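Local atomic coordinates of periplasmic His/Glu/Gln/Arg/opine family-binding protein (Silicibacter pomeroyi, PDB entry 3I6V), a protein that binds lysine in the cleft between its two lobes and probably serves as the periplasmic receptor of an amino-acid ABC transporter. Residues R32-G35 against D36-K40; T85-Y88 against I89-A93; G119-E123 against S124-L128. One frame throughout, in Å; residues are numbered along the deposited sequence.

Interaction 1 of 3, residues R32-G35 against D36-K40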
loop_
_atom_site.group_PDB
_atom_site.type_symbol
_atom_site.label_atom_id
_atom_site.label_comp_id
_atom_site.label_asym_id
_atom_site.label_seq_id
_atom_site.Cartn_x
_atom_site.Cartn_y
_atom_site.Cartn_z
ATOM N N ARG A 32 5.155 2.234 -9.981
ATOM C CA ARG A 32 5.611 1.987 -11.353
ATOM C C ARG A 32 6.905 2.750 -11.557
ATOM O O ARG A 32 7.883 2.197 -12.042
ATOM C CB ARG A 32 4.597 2.497 -12.416
ATOM C CG ARG A 32 5.153 2.439 -13.861
ATOM C CD ARG A 32 5.367 0.964 -14.203
ATOM N NE ARG A 32 6.059 0.666 -15.465
ATOM C CZ ARG A 32 5.446 0.238 -16.571
ATOM N NH1 ARG A 32 4.114 0.127 -16.600
ATOM N NH2 ARG A 32 6.164 -0.066 -17.657
ATOM N N GLU A 33 6.882 4.037 -11.238
ATOM C CA GLU A 33 8.069 4.861 -11.425
ATOM C C GLU A 33 9.224 4.371 -10.545
ATOM O O GLU A 33 10.392 4.298 -10.979
ATOM C CB GLU A 33 7.762 6.310 -11.088
ATOM C CG GLU A 33 8.850 7.241 -11.576
ATOM C CD GLU A 33 8.646 8.686 -11.175
ATOM O OE1 GLU A 33 7.494 9.115 -10.938
ATOM O OE2 GLU A 33 9.659 9.401 -11.106
ATOM N N LEU A 34 8.901 4.050 -9.298
ATOM C CA LEU A 34 9.942 3.583 -8.382
ATOM C C LEU A 34 10.523 2.262 -8.857
ATOM O O LEU A 34 11.733 2.131 -9.008
ATOM C CB LEU A 34 9.395 3.456 -6.953
ATOM C CG LEU A 34 10.390 2.842 -5.949
ATOM C CD1 LEU A 34 11.592 3.798 -5.718
ATOM C CD2 LEU A 34 9.662 2.571 -4.668
ATOM N N GLY A 35 9.658 1.291 -9.120
ATOM C CA GLY A 35 10.082 -0.028 -9.532
ATOM C C GLY A 35 10.968 -0.003 -10.777
ATOM O O GLY A 35 12.007 -0.701 -10.833
ATOM N N ASP A 36 10.557 0.785 -11.784
ATOM C CA ASP A 36 11.369 0.933 -12.999
ATOM C C ASP A 36 12.729 1.521 -12.684
ATOM O O ASP A 36 13.745 1.063 -13.227
ATOM C CB ASP A 36 10.676 1.830 -14.046
ATOM C CG ASP A 36 9.459 1.170 -14.683
ATOM O OD1 ASP A 36 9.306 -0.089 -14.621
ATOM O OD2 ASP A 36 8.672 1.923 -15.293
ATOM N N GLU A 37 12.769 2.544 -11.837
ATOM C CA GLU A 37 14.055 3.172 -11.514
ATOM C C GLU A 37 14.950 2.233 -10.665
ATOM O O GLU A 37 16.180 2.190 -10.833
ATOM C CB GLU A 37 13.860 4.508 -10.817
ATOM C CG GLU A 37 15.170 5.198 -10.394
ATOM C CD GLU A 37 16.050 5.609 -11.596
ATOM O OE1 GLU A 37 15.568 5.613 -12.746
ATOM O OE2 GLU A 37 17.235 5.917 -11.387
ATOM N N LEU A 38 14.330 1.461 -9.769
ATOM C CA LEU A 38 15.112 0.480 -9.002
ATOM C C LEU A 38 15.729 -0.567 -9.913
ATOM O O LEU A 38 16.905 -0.897 -9.757
ATOM C CB LEU A 38 14.294 -0.196 -7.888
ATOM C CG LEU A 38 13.838 0.727 -6.772
ATOM C CD1 LEU A 38 12.874 -0.072 -5.841
ATOM C CD2 LEU A 38 15.028 1.278 -5.975
ATOM N N CYS A 39 14.944 -1.112 -10.837
ATOM C CA CYS A 39 15.451 -2.113 -11.741
ATOM C C CYS A 39 16.559 -1.546 -12.636
ATOM O O CYS A 39 17.506 -2.247 -12.966
ATOM C CB CYS A 39 14.341 -2.673 -12.618
ATOM S SG CYS A 39 13.219 -3.818 -11.765
ATOM N N LYS A 40 16.403 -0.301 -13.069
ATOM C CA LYS A 40 17.426 0.336 -13.889
ATOM C C LYS A 40 18.745 0.410 -13.099
ATOM O O LYS A 40 19.798 0.081 -13.625
ATOM C CB LYS A 40 16.980 1.729 -14.319
ATOM C CG LYS A 40 18.010 2.478 -15.177
ATOM C CD LYS A 40 17.538 3.893 -15.461
ATOM C CE LYS A 40 18.355 4.521 -16.622
ATOM N NZ LYS A 40 18.059 5.959 -16.663
#
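Arg32 and Asp36 lie one helical turn apart and are joined twice, through backbone and side chain. Arg32 O accepts the amide of Asp36, while Arg32 NE reaches Asp36 OD2 at 2.9 Å in a salt bridge, on the syn side but 23° out of the carboxylate plane; the bond to OD1 is weak. The arginine bends at its second torsion (chi2 65°), which carries NE back over the turn toward the acid. The guanidinium and carboxylate planes stand 83° apart, and of the arginine's nitrogens NE makes the bonds to Asp36, while NH1 goes to Val27 O. Asp36 OD1 accepts a hydrogen bond from Trp48 NE1, so the carboxylate has two donors. Replacing Arg32 with an alanine would probably leave Asp36 OD2 without its charged mate and Val27 O without this donor.

Glu33 O receives Glu37 N at 3.1 Å; the Glu33 carboxylate, through OE1, meets Lys214 NZ in a salt bridge and Trp215 NE1 in a hydrogen bond. This regular i to i+4 ladder belongs to helix 30-42, an amphipathic helix of a type II periplasmic binding protein fold.

Leu34 O takes Leu38 N at 2.8 Å, and the two leucines pack obliquely, Leu34 CG lying 3.8 Å from Leu38 CD1. Both also touch Met202 of helix 189-204. Gly35 O accepts Cys39 N at 3.0 Å; the Cys39 side chain touches Cys46, Val7 and Met9.

Interaction 2 of 3, residues T85-Y88 against I89-A93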
loop_
_atom_site.group_PDB
_atom_site.type_symbol
_atom_site.label_atom_id
_atom_site.label_comp_id
_atom_site.label_asym_id
_atom_site.label_seq_id
_atom_site.Cartn_x
_atom_site.Cartn_y
_atom_site.Cartn_z
ATOM N N THR A 85 12.578 -5.996 1.690
ATOM C CA THR A 85 13.641 -4.981 1.622
ATOM C C THR A 85 13.451 -4.029 2.787
ATOM O O THR A 85 12.454 -4.119 3.500
ATOM C CB THR A 85 13.554 -4.137 0.293
ATOM O OG1 THR A 85 12.316 -3.397 0.254
ATOM C CG2 THR A 85 13.660 -5.015 -0.924
ATOM N N GLN A 86 14.372 -3.082 2.957
ATOM C CA GLN A 86 14.133 -1.926 3.791
ATOM C C GLN A 86 12.897 -1.168 3.269
ATOM O O GLN A 86 12.491 -1.361 2.115
ATOM C CB GLN A 86 15.352 -0.984 3.707
ATOM C CG GLN A 86 15.549 -0.417 2.279
ATOM C CD GLN A 86 16.853 0.345 2.173
ATOM O OE1 GLN A 86 17.028 1.406 2.783
ATOM N NE2 GLN A 86 17.774 -0.209 1.432
ATOM N N ASN A 87 12.323 -0.292 4.090
ATOM C CA ASN A 87 11.187 0.476 3.606
ATOM C C ASN A 87 11.591 1.469 2.459
ATOM O O ASN A 87 12.766 1.858 2.331
ATOM C CB ASN A 87 10.354 1.121 4.734
ATOM C CG ASN A 87 11.134 2.140 5.617
ATOM O OD1 ASN A 87 12.016 2.894 5.167
ATOM N ND2 ASN A 87 10.744 2.189 6.879
ATOM N N TYR A 88 10.631 1.785 1.590
ATOM C CA TYR A 88 10.879 2.786 0.566
ATOM C C TYR A 88 9.919 3.970 0.690
ATOM O O TYR A 88 10.069 4.975 -0.013
ATOM C CB TYR A 88 10.929 2.180 -0.820
ATOM C CG TYR A 88 9.681 1.429 -1.214
ATOM C CD1 TYR A 88 9.653 0.025 -1.208
ATOM C CD2 TYR A 88 8.525 2.120 -1.593
ATOM C CE1 TYR A 88 8.483 -0.686 -1.577
ATOM C CE2 TYR A 88 7.356 1.432 -1.960
ATOM C CZ TYR A 88 7.348 0.049 -1.968
ATOM O OH TYR A 88 6.192 -0.613 -2.305
ATOM N N ILE A 89 8.957 3.851 1.596
ATOM C CA ILE A 89 8.249 4.998 2.136
ATOM C C ILE A 89 8.318 4.850 3.663
ATOM O O ILE A 89 8.177 3.735 4.170
ATOM C CB ILE A 89 6.768 5.051 1.678
ATOM C CG1 ILE A 89 6.647 4.845 0.152
ATOM C CG2 ILE A 89 6.065 6.396 2.143
ATOM C CD1 ILE A 89 5.181 4.793 -0.337
ATOM N N PRO A 90 8.571 5.968 4.394
ATOM C CA PRO A 90 8.554 5.928 5.848
ATOM C C PRO A 90 7.178 5.515 6.372
ATOM O O PRO A 90 6.172 5.670 5.643
ATOM C CB PRO A 90 8.908 7.390 6.273
ATOM C CG PRO A 90 9.730 7.911 5.069
ATOM C CD PRO A 90 9.000 7.287 3.874
ATOM N N PRO A 91 7.127 4.989 7.617
ATOM C CA PRO A 91 5.839 4.591 8.181
ATOM C C PRO A 91 4.884 5.773 8.101
ATOM O O PRO A 91 5.273 6.898 8.444
ATOM C CB PRO A 91 6.174 4.260 9.649
ATOM C CG PRO A 91 7.665 3.960 9.661
ATOM C CD PRO A 91 8.250 4.812 8.571
ATOM N N THR A 92 3.679 5.562 7.580
ATOM C CA THR A 92 2.659 6.645 7.625
ATOM C C THR A 92 1.365 6.177 8.318
ATOM O O THR A 92 1.132 4.981 8.472
ATOM C CB THR A 92 2.388 7.284 6.237
ATOM O OG1 THR A 92 2.044 6.261 5.299
ATOM C CG2 THR A 92 3.643 8.056 5.709
ATOM N N ALA A 93 0.528 7.120 8.728
ATOM C CA ALA A 93 -0.585 6.795 9.589
ATOM C C ALA A 93 -1.695 6.021 8.884
ATOM O O ALA A 93 -1.765 5.975 7.642
ATOM C CB ALA A 93 -1.139 8.070 10.234
#
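Tyr88 and Ile89 are neighbours in sequence whose side chains cross obliquely, with packing and no hydrogen bond between them. Tyr88 CB sits 3.5 Å from Ile89 N, and CG stays near the same amide, because the first torsion (chi1 57°) places CG between the backbone N and the carbonyl carbon. Along the ring, Tyr88 CD2 is 3.7 Å from Ile89 CG1, and Tyr88 CE2 still lies 4.1 Å from that same Ile89 CG1. At the tip, OH leaves this stretch and bonds Glu31 OE2, while the side chain also touches Phe30 and Leu34 of helix 30-42 and Val180 and Met182 of strand 180-184. The hydroxyl of this buried residue therefore has a polar partner, and the bond ties down the far end of the ring.

On the preceding residue, Asn87 CB approaches Ile89 O at 3.4 Å, and Asn87 ND2 comes within 4.0 Å of Pro91 CD, the two side chains crossing at about a right angle. The polar end of Asn87 is engaged by others: OD1 meets Tyr223 OH and ND2 meets Gly178 O. Two successive prolines, Pro90 and Pro91, then carry the chain on in an extended form without amide hydrogens to donate. This run from strand 83-89 to strand 93-98 is one of the interlobe crossings of the two-lobed, type II periplasmic binding protein fold.

Interaction 3 of 3, residues G119-E123 against S124-L128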
loop_
_atom_site.group_PDB
_atom_site.type_symbol
_atom_site.label_atom_id
_atom_site.label_comp_id
_atom_site.label_asym_id
_atom_site.label_seq_id
_atom_site.Cartn_x
_atom_site.Cartn_y
_atom_site.Cartn_z
ATOM N N GLY A 119 -6.479 -6.077 10.563
ATOM C CA GLY A 119 -6.013 -6.667 11.848
ATOM C C GLY A 119 -6.313 -5.783 13.068
ATOM O O GLY A 119 -6.756 -6.271 14.111
ATOM N N TYR A 120 -6.100 -4.479 12.920
ATOM C CA TYR A 120 -6.313 -3.508 13.999
ATOM C C TYR A 120 -7.789 -3.438 14.334
ATOM O O TYR A 120 -8.169 -3.438 15.510
ATOM C CB TYR A 120 -5.801 -2.130 13.551
ATOM C CG TYR A 120 -6.045 -1.013 14.549
ATOM C CD1 TYR A 120 -5.083 -0.670 15.490
ATOM C CD2 TYR A 120 -7.238 -0.279 14.523
ATOM C CE1 TYR A 120 -5.305 0.381 16.416
ATOM C CE2 TYR A 120 -7.472 0.776 15.430
ATOM C CZ TYR A 120 -6.512 1.097 16.375
ATOM O OH TYR A 120 -6.763 2.146 17.269
ATOM N N ILE A 121 -8.640 -3.389 13.306
ATOM C CA ILE A 121 -10.082 -3.362 13.569
ATOM C C ILE A 121 -10.584 -4.669 14.183
ATOM O O ILE A 121 -11.433 -4.635 15.094
ATOM C CB ILE A 121 -10.900 -2.997 12.308
ATOM C CG1 ILE A 121 -10.494 -1.605 11.816
ATOM C CG2 ILE A 121 -12.414 -3.136 12.594
ATOM C CD1 ILE A 121 -10.740 -0.423 12.837
ATOM N N ALA A 122 -10.046 -5.808 13.736
ATOM C CA ALA A 122 -10.499 -7.104 14.253
ATOM C C ALA A 122 -10.163 -7.226 15.746
ATOM O O ALA A 122 -10.944 -7.812 16.489
ATOM C CB ALA A 122 -9.872 -8.292 13.496
ATOM N N GLU A 123 -9.005 -6.690 16.155
ATOM C CA GLU A 123 -8.616 -6.684 17.589
ATOM C C GLU A 123 -9.455 -5.662 18.406
ATOM O O GLU A 123 -9.649 -5.840 19.617
ATOM C CB GLU A 123 -7.112 -6.420 17.764
ATOM C CG GLU A 123 -6.699 -6.308 19.268
ATOM C CD GLU A 123 -5.194 -6.123 19.494
ATOM O OE1 GLU A 123 -4.406 -6.630 18.628
ATOM O OE2 GLU A 123 -4.824 -5.506 20.556
ATOM N N SER A 124 -9.944 -4.613 17.740
ATOM C CA SER A 124 -10.711 -3.535 18.396
ATOM C C SER A 124 -12.123 -3.994 18.725
ATOM O O SER A 124 -12.546 -5.071 18.313
ATOM C CB SER A 124 -10.806 -2.300 17.494
ATOM O OG SER A 124 -11.838 -2.503 16.527
ATOM N N GLY A 125 -12.851 -3.165 19.467
ATOM C CA GLY A 125 -14.273 -3.447 19.713
ATOM C C GLY A 125 -15.194 -3.277 18.493
ATOM O O GLY A 125 -16.283 -3.885 18.433
ATOM N N ALA A 126 -14.766 -2.478 17.510
ATOM C CA ALA A 126 -15.573 -2.291 16.280
ATOM C C ALA A 126 -15.922 -3.637 15.662
ATOM O O ALA A 126 -15.268 -4.635 15.944
ATOM C CB ALA A 126 -14.854 -1.392 15.280
ATOM N N THR A 127 -16.985 -3.674 14.854
ATOM C CA THR A 127 -17.313 -4.837 14.043
ATOM C C THR A 127 -16.605 -4.690 12.681
ATOM O O THR A 127 -16.799 -3.696 11.979
ATOM C CB THR A 127 -18.837 -4.969 13.877
ATOM O OG1 THR A 127 -19.395 -5.297 15.149
ATOM C CG2 THR A 127 -19.220 -6.067 12.880
ATOM N N LEU A 128 -15.763 -5.665 12.339
ATOM C CA LEU A 128 -14.988 -5.613 11.096
ATOM C C LEU A 128 -15.779 -6.192 9.928
ATOM O O LEU A 128 -16.254 -7.299 10.011
ATOM C CB LEU A 128 -13.695 -6.423 11.254
ATOM C CG LEU A 128 -12.872 -6.694 9.981
ATOM C CD1 LEU A 128 -12.383 -5.437 9.333
ATOM C CD2 LEU A 128 -11.693 -7.664 10.259
#
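The chain leaves helix 116-123 at Ser124, the first residue to abandon helical backbone angles (psi 172°), and after a short turn enters strand 127-131 at Thr127. Two weak bonds mark the end of the helix: Ser124 N lies 3.1 Å from Tyr120 O and 3.0 Å from Ile121 O, one amide divided between two carbonyls. The serine side chain adds a firmer grip, with Ser124 OG giving its hydrogen to Ile121 O at 2.6 Å. Its first torsion (chi1 80°) folds OG back over the last turn of the helix to reach that carbonyl. Ser124 OG also weakly accepts Ala126 N at 3.1 Å, linking the end of the helix to the turn that follows.

Next to these polar bonds, the apolar contacts begin with Ile121 CG2, the branch anti to the backbone N, which comes to 4.0 Å from Ala126 CB and to 3.8 Å from Leu128 CB. Leu128 spreads its two methyls against the helix: CD1 lies near Ile121 CB and CG2, while Leu128 CD2 rests 3.8 Å from Ala122 CB. Both Ile121 and Ala126 also touch Val109, so the isoleucine side chain packs the helix onto the sheet. The neighbouring Tyr120 ring, with Ile121 CD1 at its edge, stacks with Phe150 and also touches Tyr96. Helix 116-123 joins the parallel strands 108-112 and 127-131, and this turn completes the second half of a beta-alpha-beta crossover.

In the fold
Interactions 1 and 2 meet directly: Leu34 CD2 of helix 30-42 packs on Tyr88 CD2 at 3.3 Å, so the helix covers the ring at the start of the interlobe passage, although their centres are 16 Å apart. Interaction 3 belongs to the other lobe, its centre 36 Å from that of interaction 1 and its nearest atoms about 10 Å from those of interaction 2. Bound lysine lies between the lobes. The side chains of Ile89 and Tyr120 are each about 9 Å from it. All three contacts lie outside its direct lining, which includes Trp53, Arg78 and Thr115; Ile116 and Gln117, at the start of helix 116-123, also line the pocket, while interaction 3 closes the same helix.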